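Local coordinates for protein regulator of nonsense transcripts 2 (Homo sapiens, PDB 4CEM) that acts as a factor in nonsense-mediated mRNA decay and carries three MIF4G domains, of which this is the first, at residues I178-V189 with L239-H250; L62-R70 with N104-F113. All blocks are in the same frame, centred on the assembly; numbering follows the deposited sequence.

How the contacts relate
Both contacts lie in the same all-helical MIF4G domain, on opposite sides of the chain's centre. Their centres are about 32 Å apart and their nearest atoms about 19 Å apart, so they do not touch. Contact 2 comes first along the chain and closes before contact 1 opens. It sets the loop between helices 52-61 and 70-79 against helix 103-116. Contact 1 sets the end of helix 164-181 and the loop after it against helix 230-259. Helix 143-158 borders both: it meets Ala106 and Val107 of contact 2, and Ile178 and His188 of contact 1. Each contact thus ties an inter-helix loop to a later helix.

Contact 1: residues I178-V189 with L239-H250; sequences IINADRESHTHV and LLKEYFTSLTKH
In the helical MIF4G domain, the loop joining helices 164-181 and 189-204 lies on helix 230-259, with His186 meeting Tyr243, Ser246, Leu247 and His250. His186 turns an edge to the face of Tyr243 in a T-shaped pair, planes at 80°. Leu247 CA sits over one face of the His186 ring, 3.9 Å from the ring centroid, in a CH-pi contact. His250 runs nearly parallel, at 19°, but is slid so far that the rings barely overlap. At the edge of the His186 ring, NE2 and Ser246 OG share a hydrogen bond; either could be the donor, and its very short modelled length is doubtful. Glu184 O stands over the centre of the His250 ring. His186 ND1 also donates to Glu184 O (3.2 Å), from above the carbonyl plane.

Tyr243 has CG anti to its backbone N (chi1 -176°), which carries the ring out to Ile178 and Asp182. Ile178 CG2 is 3.7 Å from Tyr243 CE1. The hydroxyl end lies by Val189 and gives a weak bond to Asp182 OD2. Asp182 OD1 takes a firmer bond from His188 ND1 at 2.6 Å. Ile179 CG1 comes to the Tyr243 edge, while its CD1 packs crosswise on Leu239. Val192 and Leu146 adjoin Ile178. An aromatic cluster thus joins loop to helix within the HEAT-like, all-helical fold typical of MIF4G domains.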
loop_
_atom_site.group_PDB
_atom_site.type_symbol
_atom_site.label_atom_id
_atom_site.label_comp_id
_atom_site.label_asym_id
_atom_site.label_seq_id
_atom_site.Cartn_x
_atom_site.Cartn_y
_atom_site.Cartn_z
ATOM N N ILE A 178 -5.481 5.552 10.344
ATOM C CA ILE A 178 -5.970 4.182 10.307
ATOM C C ILE A 178 -5.940 3.548 11.702
ATOM O O ILE A 178 -6.922 2.940 12.128
ATOM C CB ILE A 178 -5.156 3.327 9.320
ATOM C CG1 ILE A 178 -5.625 3.571 7.876
ATOM C CG2 ILE A 178 -5.278 1.852 9.674
ATOM C CD1 ILE A 178 -5.080 4.828 7.235
ATOM N N ILE A 179 -4.824 3.697 12.410
ATOM C CA ILE A 179 -4.720 3.208 13.793
ATOM C C ILE A 179 -5.828 3.784 14.676
ATOM O O ILE A 179 -6.473 3.053 15.431
ATOM C CB ILE A 179 -3.333 3.512 14.419
ATOM C CG1 ILE A 179 -2.411 2.299 14.270
ATOM C CG2 ILE A 179 -3.453 3.865 15.894
ATOM C CD1 ILE A 179 -0.943 2.636 14.462
ATOM N N ASN A 180 -6.052 5.090 14.561
ATOM C CA ASN A 180 -7.085 5.769 15.337
ATOM C C ASN A 180 -8.492 5.465 14.833
ATOM O O ASN A 180 -9.424 5.329 15.630
ATOM C CB ASN A 180 -6.823 7.273 15.352
ATOM C CG ASN A 180 -5.551 7.626 16.101
ATOM O OD1 ASN A 180 -5.283 7.078 17.170
ATOM N ND2 ASN A 180 -4.757 8.536 15.544
ATOM N N ALA A 181 -8.639 5.347 13.517
ATOM C CA ALA A 181 -9.911 4.953 12.923
ATOM C C ALA A 181 -10.321 3.539 13.346
ATOM O O ALA A 181 -11.502 3.285 13.580
ATOM C CB ALA A 181 -9.842 5.044 11.406
ATOM N N ASP A 182 -9.347 2.632 13.452
ATOM C CA ASP A 182 -9.628 1.209 13.660
ATOM C C ASP A 182 -9.202 0.693 15.034
ATOM O O ASP A 182 -8.159 0.054 15.177
ATOM C CB ASP A 182 -8.953 0.388 12.562
ATOM C CG ASP A 182 -9.665 0.496 11.231
ATOM O OD1 ASP A 182 -10.406 1.477 11.013
ATOM O OD2 ASP A 182 -9.492 -0.417 10.397
ATOM N N ARG A 183 -10.026 0.975 16.040
ATOM C CA ARG A 183 -9.809 0.468 17.398
ATOM C C ARG A 183 -10.892 -0.517 17.831
ATOM O O ARG A 183 -10.606 -1.467 18.556
ATOM C CB ARG A 183 -9.726 1.627 18.384
ATOM C CG ARG A 183 -8.457 2.434 18.230
ATOM C CD ARG A 183 -8.361 3.510 19.287
ATOM N NE ARG A 183 -7.141 4.295 19.134
ATOM C CZ ARG A 183 -6.810 5.334 19.895
ATOM N NH1 ARG A 183 -7.609 5.733 20.882
ATOM N NH2 ARG A 183 -5.669 5.981 19.668
ATOM N N GLU A 184 -12.130 -0.273 17.404
ATOM C CA GLU A 184 -13.232 -1.217 17.595
ATOM C C GLU A 184 -13.559 -1.869 16.250
ATOM O O GLU A 184 -13.400 -3.082 16.080
ATOM C CB GLU A 184 -14.471 -0.508 18.173
ATOM C CG GLU A 184 -14.582 -0.537 19.697
ATOM C CD GLU A 184 -13.518 0.287 20.409
ATOM O OE1 GLU A 184 -13.185 1.394 19.931
ATOM O OE2 GLU A 184 -13.021 -0.169 21.460
ATOM N N SER A 185 -14.015 -1.053 15.302
ATOM C CA SER A 185 -14.259 -1.508 13.938
ATOM C C SER A 185 -12.933 -1.528 13.203
ATOM O O SER A 185 -12.301 -0.487 13.024
ATOM C CB SER A 185 -15.225 -0.570 13.204
ATOM O OG SER A 185 -16.515 -0.576 13.788
ATOM N N HIS A 186 -12.506 -2.712 12.779
ATOM C CA HIS A 186 -11.272 -2.830 12.022
ATOM C C HIS A 186 -11.587 -2.906 10.562
ATOM O O HIS A 186 -11.571 -3.977 9.959
ATOM C CB HIS A 186 -10.452 -4.003 12.528
ATOM C CG HIS A 186 -9.781 -3.720 13.846
ATOM N ND1 HIS A 186 -10.423 -3.825 15.022
ATOM C CD2 HIS A 186 -8.496 -3.270 14.138
ATOM C CE1 HIS A 186 -9.583 -3.487 16.018
ATOM N NE2 HIS A 186 -8.406 -3.148 15.474
ATOM N N THR A 187 -11.892 -1.740 9.997
ATOM C CA THR A 187 -12.374 -1.610 8.623
ATOM C C THR A 187 -11.250 -1.414 7.604
ATOM O O THR A 187 -11.424 -1.693 6.420
ATOM C CB THR A 187 -13.368 -0.435 8.515
ATOM O OG1 THR A 187 -12.942 0.633 9.373
ATOM C CG2 THR A 187 -14.758 -0.875 8.937
ATOM N N HIS A 188 -10.095 -0.946 8.064
ATOM C CA HIS A 188 -8.954 -0.705 7.182
ATOM C C HIS A 188 -7.947 -1.840 7.187
ATOM O O HIS A 188 -6.822 -1.661 6.728
ATOM C CB HIS A 188 -8.253 0.606 7.573
ATOM C CG HIS A 188 -9.150 1.833 7.529
ATOM N ND1 HIS A 188 -9.765 2.323 8.621
ATOM C CD2 HIS A 188 -9.495 2.679 6.473
ATOM C CE1 HIS A 188 -10.476 3.415 8.282
ATOM N NE2 HIS A 188 -10.310 3.631 6.968
ATOM N N VAL A 189 -8.328 -3.021 7.672
ATOM C CA VAL A 189 -7.359 -4.111 7.861
ATOM C C VAL A 189 -6.638 -4.453 6.569
ATOM O O VAL A 189 -5.404 -4.523 6.540
ATOM C CB VAL A 189 -8.006 -5.399 8.397
ATOM C CG1 VAL A 189 -6.938 -6.446 8.665
ATOM C CG2 VAL A 189 -8.773 -5.111 9.669
ATOM N N LEU A 239 3.726 1.464 15.104
ATOM C CA LEU A 239 2.322 1.645 14.700
ATOM C C LEU A 239 1.688 0.317 14.300
ATOM O O LEU A 239 0.583 -0.012 14.736
ATOM C CB LEU A 239 2.197 2.643 13.544
ATOM C CG LEU A 239 2.501 4.113 13.850
ATOM C CD1 LEU A 239 2.233 4.959 12.612
ATOM C CD2 LEU A 239 1.698 4.632 15.040
ATOM N N LEU A 240 2.401 -0.452 13.488
ATOM C CA LEU A 240 1.874 -1.722 12.998
ATOM C C LEU A 240 1.602 -2.723 14.127
ATOM O O LEU A 240 0.578 -3.401 14.109
ATOM C CB LEU A 240 2.817 -2.321 11.952
ATOM C CG LEU A 240 2.902 -1.498 10.661
ATOM C CD1 LEU A 240 4.132 -1.892 9.858
ATOM C CD2 LEU A 240 1.636 -1.660 9.832
ATOM N N LYS A 241 2.505 -2.805 15.102
ATOM C CA LYS A 241 2.323 -3.707 16.252
ATOM C C LYS A 241 1.162 -3.263 17.117
ATOM O O LYS A 241 0.353 -4.073 17.565
ATOM C CB LYS A 241 3.600 -3.796 17.101
ATOM C CG LYS A 241 4.420 -5.053 16.828
ATOM C CD LYS A 241 5.916 -4.781 16.736
ATOM C CE LYS A 241 6.677 -6.025 16.294
ATOM N NZ LYS A 241 8.096 -5.714 15.972
ATOM N N GLU A 242 1.099 -1.959 17.341
ATOM C CA GLU A 242 0.020 -1.338 18.084
ATOM C C GLU A 242 -1.323 -1.581 17.395
ATOM O O GLU A 242 -2.318 -1.875 18.057
ATOM C CB GLU A 242 0.306 0.150 18.195
ATOM C CG GLU A 242 -0.536 0.899 19.191
ATOM C CD GLU A 242 -0.309 2.387 19.063
ATOM O OE1 GLU A 242 0.862 2.787 18.875
ATOM O OE2 GLU A 242 -1.295 3.149 19.129
ATOM N N TYR A 243 -1.350 -1.463 16.071
ATOM C CA TYR A 243 -2.540 -1.828 15.302
ATOM C C TYR A 243 -2.830 -3.304 15.487
ATOM O O TYR A 243 -3.962 -3.698 15.747
ATOM C CB TYR A 243 -2.346 -1.551 13.814
ATOM C CG TYR A 243 -3.580 -1.822 12.981
ATOM C CD1 TYR A 243 -4.518 -0.818 12.748
ATOM C CD2 TYR A 243 -3.805 -3.071 12.418
ATOM C CE1 TYR A 243 -5.648 -1.055 11.983
ATOM C CE2 TYR A 243 -4.931 -3.320 11.647
ATOM C CZ TYR A 243 -5.852 -2.311 11.431
ATOM O OH TYR A 243 -6.977 -2.549 10.670
ATOM N N PHE A 244 -1.791 -4.117 15.335
ATOM C CA PHE A 244 -1.926 -5.553 15.464
ATOM C C PHE A 244 -2.463 -5.937 16.838
ATOM O O PHE A 244 -3.304 -6.833 16.954
ATOM C CB PHE A 244 -0.588 -6.248 15.229
ATOM C CG PHE A 244 -0.645 -7.720 15.467
ATOM C CD1 PHE A 244 -1.289 -8.546 14.562
ATOM C CD2 PHE A 244 -0.097 -8.275 16.615
ATOM C CE1 PHE A 244 -1.366 -9.914 14.782
ATOM C CE2 PHE A 244 -0.172 -9.641 16.841
ATOM C CZ PHE A 244 -0.809 -10.464 15.922
ATOM N N THR A 245 -1.951 -5.273 17.870
ATOM C CA THR A 245 -2.470 -5.425 19.229
ATOM C C THR A 245 -3.981 -5.142 19.282
ATOM O O THR A 245 -4.779 -5.979 19.723
ATOM C CB THR A 245 -1.743 -4.469 20.183
ATOM O OG1 THR A 245 -0.374 -4.873 20.295
ATOM C CG2 THR A 245 -2.402 -4.462 21.558
ATOM N N SER A 246 -4.355 -3.957 18.816
ATOM C CA SER A 246 -5.751 -3.572 18.710
ATOM C C SER A 246 -6.569 -4.639 17.974
ATOM O O SER A 246 -7.654 -5.004 18.414
ATOM C CB SER A 246 -5.861 -2.214 18.006
ATOM O OG SER A 246 -7.076 -2.106 17.301
ATOM N N LEU A 247 -6.042 -5.144 16.865
ATOM C CA LEU A 247 -6.753 -6.131 16.046
ATOM C C LEU A 247 -6.941 -7.461 16.774
ATOM O O LEU A 247 -7.911 -8.180 16.527
ATOM C CB LEU A 247 -6.007 -6.366 14.727
ATOM C CG LEU A 247 -6.617 -7.375 13.748
ATOM C CD1 LEU A 247 -7.954 -6.879 13.216
ATOM C CD2 LEU A 247 -5.651 -7.646 12.608
ATOM N N THR A 248 -6.002 -7.790 17.658
ATOM C CA THR A 248 -6.045 -9.051 18.392
ATOM C C THR A 248 -7.025 -8.961 19.561
ATOM O O THR A 248 -7.691 -9.943 19.889
ATOM C CB THR A 248 -4.630 -9.488 18.829
ATOM O OG1 THR A 248 -4.132 -10.437 17.882
ATOM C CG2 THR A 248 -4.628 -10.124 20.213
ATOM N N LYS A 249 -7.127 -7.781 20.170
ATOM C CA LYS A 249 -8.242 -7.485 21.078
ATOM C C LYS A 249 -9.579 -7.774 20.395
ATOM O O LYS A 249 -10.393 -8.539 20.906
ATOM C CB LYS A 249 -8.215 -6.023 21.541
ATOM C CG LYS A 249 -7.674 -5.806 22.946
ATOM C CD LYS A 249 -6.173 -6.045 23.047
ATOM C CE LYS A 249 -5.601 -5.415 24.311
ATOM N NZ LYS A 249 -4.180 -5.794 24.547
ATOM N N HIS A 250 -9.786 -7.167 19.230
ATOM C CA HIS A 250 -11.029 -7.322 18.470
ATOM C C HIS A 250 -11.260 -8.752 18.031
ATOM O O HIS A 250 -12.402 -9.147 17.788
ATOM C CB HIS A 250 -11.030 -6.347 17.284
ATOM C CG HIS A 250 -12.320 -6.324 16.480
ATOM N ND1 HIS A 250 -13.537 -6.386 17.049
ATOM C CD2 HIS A 250 -12.537 -6.201 15.104
ATOM C CE1 HIS A 250 -14.485 -6.332 16.088
ATOM N NE2 HIS A 250 -13.869 -6.218 14.901
#

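Contact 2: residues L62-R70 with N104-F113; sequences LKTITEQQR and NCAVHLCSLF
Arg70 bends over the first turns of helix 103-116 and meets Asn104, Cys105 and His108. This joins a MIF4G inter-helix loop, 62-70, to a later helix of the same all-helical fold. The Arg70 chain is straight as far as CD and then turns at chi3 (-69°), which brings the guanidinium beside these three residues. Its plane is 32° from that of the His108 ring, and the two side chains cross at a slant. Arg70 NH1 is 3.6 Å from His108 CB, and Arg70 CG is 3.9 Å from His108 CD2. The polar end of His108 is bound through NE2 to Ser74 of helix 70-79. Arg70 NH2 comes within 3.7 Å of Asn104 CB, which lies at the guanidinium edge.

The apolar half is made by Ile65 and Leu62. Ile65 and Leu109 reach toward each other tip to tip, CD1 to CD1 at 3.9 Å. Ile65 CG2 turns instead to Cys105 SG, 3.7 Å away, and to Ala106. Leu62 splits its two methyls: CD2 goes to Leu109, and CD1 meets CZ and CE2 at the outer end of the Phe113 ring, obliquely. Phe113 also stacks with Phe120. Glu67 fixes the rotation of the Arg70 head by a side-on salt bridge. Arg70 NH2 meets the syn lone pair of Glu67 OE1 at 3.1 Å, almost in the guanidinium plane. Arg70 NE meets Glu67 OE2 at 3.2 Å, tilted from that plane.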
loop_
_atom_site.group_PDB
_atom_site.type_symbol
_atom_site.label_atom_id
_atom_site.label_comp_id
_atom_site.label_asym_id
_atom_site.label_seq_id
_atom_site.Cartn_x
_atom_site.Cartn_y
_atom_site.Cartn_z
ATOM N N LEU A 62 -3.211 10.253 -18.529
ATOM C CA LEU A 62 -2.663 10.002 -17.196
ATOM C C LEU A 62 -3.721 9.699 -16.121
ATOM O O LEU A 62 -3.375 9.287 -15.008
ATOM C CB LEU A 62 -1.798 11.184 -16.739
ATOM C CG LEU A 62 -0.411 11.304 -17.374
ATOM C CD1 LEU A 62 0.255 12.636 -17.031
ATOM C CD2 LEU A 62 0.457 10.124 -16.950
ATOM N N LYS A 63 -4.996 9.914 -16.427
ATOM C CA LYS A 63 -6.048 9.604 -15.461
ATOM C C LYS A 63 -6.353 8.123 -15.395
ATOM O O LYS A 63 -6.892 7.664 -14.403
ATOM C CB LYS A 63 -7.317 10.404 -15.761
ATOM C CG LYS A 63 -7.115 11.895 -15.542
ATOM C CD LYS A 63 -8.395 12.705 -15.685
ATOM C CE LYS A 63 -8.304 13.994 -14.867
ATOM N NZ LYS A 63 -8.948 15.150 -15.547
ATOM N N THR A 64 -5.986 7.376 -16.432
ATOM C CA THR A 64 -6.229 5.933 -16.492
ATOM C C THR A 64 -4.930 5.179 -16.785
ATOM O O THR A 64 -4.820 4.462 -17.784
ATOM C CB THR A 64 -7.252 5.616 -17.596
ATOM O OG1 THR A 64 -6.787 6.155 -18.845
ATOM C CG2 THR A 64 -8.612 6.220 -17.257
ATOM N N ILE A 65 -3.936 5.356 -15.921
ATOM C CA ILE A 65 -2.631 4.746 -16.142
ATOM C C ILE A 65 -2.749 3.239 -16.002
ATOM O O ILE A 65 -3.361 2.740 -15.073
ATOM C CB ILE A 65 -1.563 5.273 -15.167
ATOM C CG1 ILE A 65 -1.240 6.731 -15.488
ATOM C CG2 ILE A 65 -0.293 4.433 -15.259
ATOM C CD1 ILE A 65 -0.379 7.411 -14.440
ATOM N N THR A 66 -2.134 2.527 -16.931
ATOM C CA THR A 66 -2.291 1.092 -17.046
ATOM C C THR A 66 -0.990 0.449 -17.495
ATOM O O THR A 66 -0.276 1.016 -18.308
ATOM C CB THR A 66 -3.409 0.804 -18.040
ATOM O OG1 THR A 66 -4.639 0.731 -17.318
ATOM C CG2 THR A 66 -3.176 -0.479 -18.788
ATOM N N GLU A 67 -0.693 -0.734 -16.958
ATOM C CA GLU A 67 0.575 -1.412 -17.219
ATOM C C GLU A 67 0.832 -1.578 -18.706
ATOM O O GLU A 67 1.939 -1.359 -19.173
ATOM C CB GLU A 67 0.633 -2.777 -16.513
ATOM C CG GLU A 67 1.921 -3.582 -16.748
ATOM C CD GLU A 67 3.212 -2.759 -16.660
ATOM O OE1 GLU A 67 3.421 -2.011 -15.677
ATOM O OE2 GLU A 67 4.042 -2.858 -17.585
ATOM N N GLN A 68 -0.196 -1.933 -19.461
ATOM C CA GLN A 68 -0.013 -2.164 -20.894
ATOM C C GLN A 68 0.128 -0.854 -21.693
ATOM O O GLN A 68 0.220 -0.884 -22.924
ATOM C CB GLN A 68 -1.107 -3.087 -21.478
ATOM C CG GLN A 68 -2.488 -3.018 -20.830
ATOM C CD GLN A 68 -2.577 -3.778 -19.508
ATOM O OE1 GLN A 68 -3.045 -3.242 -18.496
ATOM N NE2 GLN A 68 -2.123 -5.034 -19.510
ATOM N N GLN A 69 0.160 0.286 -21.000
ATOM C CA GLN A 69 0.498 1.562 -21.633
ATOM C C GLN A 69 1.895 2.070 -21.280
ATOM O O GLN A 69 2.292 3.152 -21.730
ATOM C CB GLN A 69 -0.508 2.634 -21.252
ATOM C CG GLN A 69 -1.947 2.274 -21.521
ATOM C CD GLN A 69 -2.870 3.431 -21.217
ATOM O OE1 GLN A 69 -3.690 3.357 -20.300
ATOM N NE2 GLN A 69 -2.721 4.526 -21.969
ATOM N N ARG A 70 2.637 1.304 -20.481
ATOM C CA ARG A 70 3.964 1.728 -20.033
ATOM C C ARG A 70 4.777 2.328 -21.166
ATOM O O ARG A 70 5.321 3.424 -21.030
ATOM C CB ARG A 70 4.746 0.569 -19.411
ATOM C CG ARG A 70 6.155 0.955 -18.962
ATOM C CD ARG A 70 6.889 -0.223 -18.365
ATOM N NE ARG A 70 6.284 -0.595 -17.088
ATOM C CZ ARG A 70 6.843 -0.433 -15.888
ATOM N NH1 ARG A 70 8.068 0.079 -15.745
ATOM N NH2 ARG A 70 6.158 -0.804 -14.814
ATOM N N ASN A 104 3.238 0.056 -10.382
ATOM C CA ASN A 104 4.596 0.141 -10.920
ATOM C C ASN A 104 4.686 1.011 -12.163
ATOM O O ASN A 104 5.645 1.756 -12.314
ATOM C CB ASN A 104 5.165 -1.244 -11.229
ATOM C CG ASN A 104 5.636 -1.988 -9.980
ATOM O OD1 ASN A 104 5.979 -1.382 -8.960
ATOM N ND2 ASN A 104 5.678 -3.319 -10.071
ATOM N N CYS A 105 3.702 0.925 -13.053
ATOM C CA CYS A 105 3.686 1.786 -14.236
ATOM C C CYS A 105 3.584 3.257 -13.837
ATOM O O CYS A 105 4.357 4.091 -14.315
ATOM C CB CYS A 105 2.535 1.430 -15.173
ATOM S SG CYS A 105 2.487 2.445 -16.669
ATOM N N ALA A 106 2.645 3.573 -12.948
ATOM C CA ALA A 106 2.474 4.952 -12.486
ATOM C C ALA A 106 3.781 5.498 -11.906
ATOM O O ALA A 106 4.177 6.638 -12.196
ATOM C CB ALA A 106 1.362 5.037 -11.458
ATOM N N VAL A 107 4.458 4.674 -11.106
ATOM C CA VAL A 107 5.707 5.080 -10.469
ATOM C C VAL A 107 6.767 5.312 -11.542
ATOM O O VAL A 107 7.562 6.255 -11.448
ATOM C CB VAL A 107 6.196 4.024 -9.435
ATOM C CG1 VAL A 107 7.586 4.358 -8.918
ATOM C CG2 VAL A 107 5.220 3.923 -8.272
ATOM N N HIS A 108 6.770 4.460 -12.564
ATOM C CA HIS A 108 7.680 4.643 -13.696
ATOM C C HIS A 108 7.454 5.970 -14.358
ATOM O O HIS A 108 8.412 6.675 -14.662
ATOM C CB HIS A 108 7.545 3.491 -14.706
ATOM C CG HIS A 108 8.150 3.782 -16.068
ATOM N ND1 HIS A 108 9.470 3.679 -16.316
ATOM C CD2 HIS A 108 7.554 4.162 -17.267
ATOM C CE1 HIS A 108 9.711 3.990 -17.598
ATOM N NE2 HIS A 108 8.536 4.284 -18.183
ATOM N N LEU A 109 6.188 6.323 -14.594
ATOM C CA LEU A 109 5.859 7.599 -15.238
ATOM C C LEU A 109 6.202 8.748 -14.317
ATOM O O LEU A 109 6.702 9.765 -14.776
ATOM C CB LEU A 109 4.388 7.682 -15.656
ATOM C CG LEU A 109 3.992 6.802 -16.851
ATOM C CD1 LEU A 109 2.485 6.825 -17.092
ATOM C CD2 LEU A 109 4.757 7.189 -18.112
ATOM N N CYS A 110 5.948 8.580 -13.020
ATOM C CA CYS A 110 6.323 9.606 -12.048
ATOM C C CYS A 110 7.843 9.863 -12.038
ATOM O O CYS A 110 8.282 10.994 -11.811
ATOM C CB CYS A 110 5.830 9.244 -10.645
ATOM S SG CYS A 110 4.042 9.389 -10.393
ATOM N N SER A 111 8.635 8.826 -12.316
ATOM C CA SER A 111 10.094 8.956 -12.357
ATOM C C SER A 111 10.574 9.686 -13.599
ATOM O O SER A 111 11.557 10.424 -13.542
ATOM C CB SER A 111 10.774 7.585 -12.271
ATOM O OG SER A 111 10.421 6.920 -11.070
ATOM N N LEU A 112 9.905 9.482 -14.730
ATOM C CA LEU A 112 10.273 10.220 -15.939
ATOM C C LEU A 112 9.956 11.715 -15.764
ATOM O O LEU A 112 10.739 12.569 -16.170
ATOM C CB LEU A 112 9.574 9.656 -17.175
ATOM C CG LEU A 112 9.868 8.211 -17.593
ATOM C CD1 LEU A 112 8.959 7.824 -18.750
ATOM C CD2 LEU A 112 11.327 8.028 -17.971
ATOM N N PHE A 113 8.820 12.022 -15.148
ATOM C CA PHE A 113 8.462 13.411 -14.821
ATOM C C PHE A 113 9.504 14.016 -13.898
ATOM O O PHE A 113 10.087 15.053 -14.193
ATOM C CB PHE A 113 7.091 13.484 -14.134
ATOM C CG PHE A 113 5.940 13.704 -15.078
ATOM C CD1 PHE A 113 5.676 14.973 -15.586
ATOM C CD2 PHE A 113 5.115 12.654 -15.452
ATOM C CE1 PHE A 113 4.615 15.188 -16.448
ATOM C CE2 PHE A 113 4.052 12.861 -16.316
ATOM C CZ PHE A 113 3.802 14.130 -16.815
#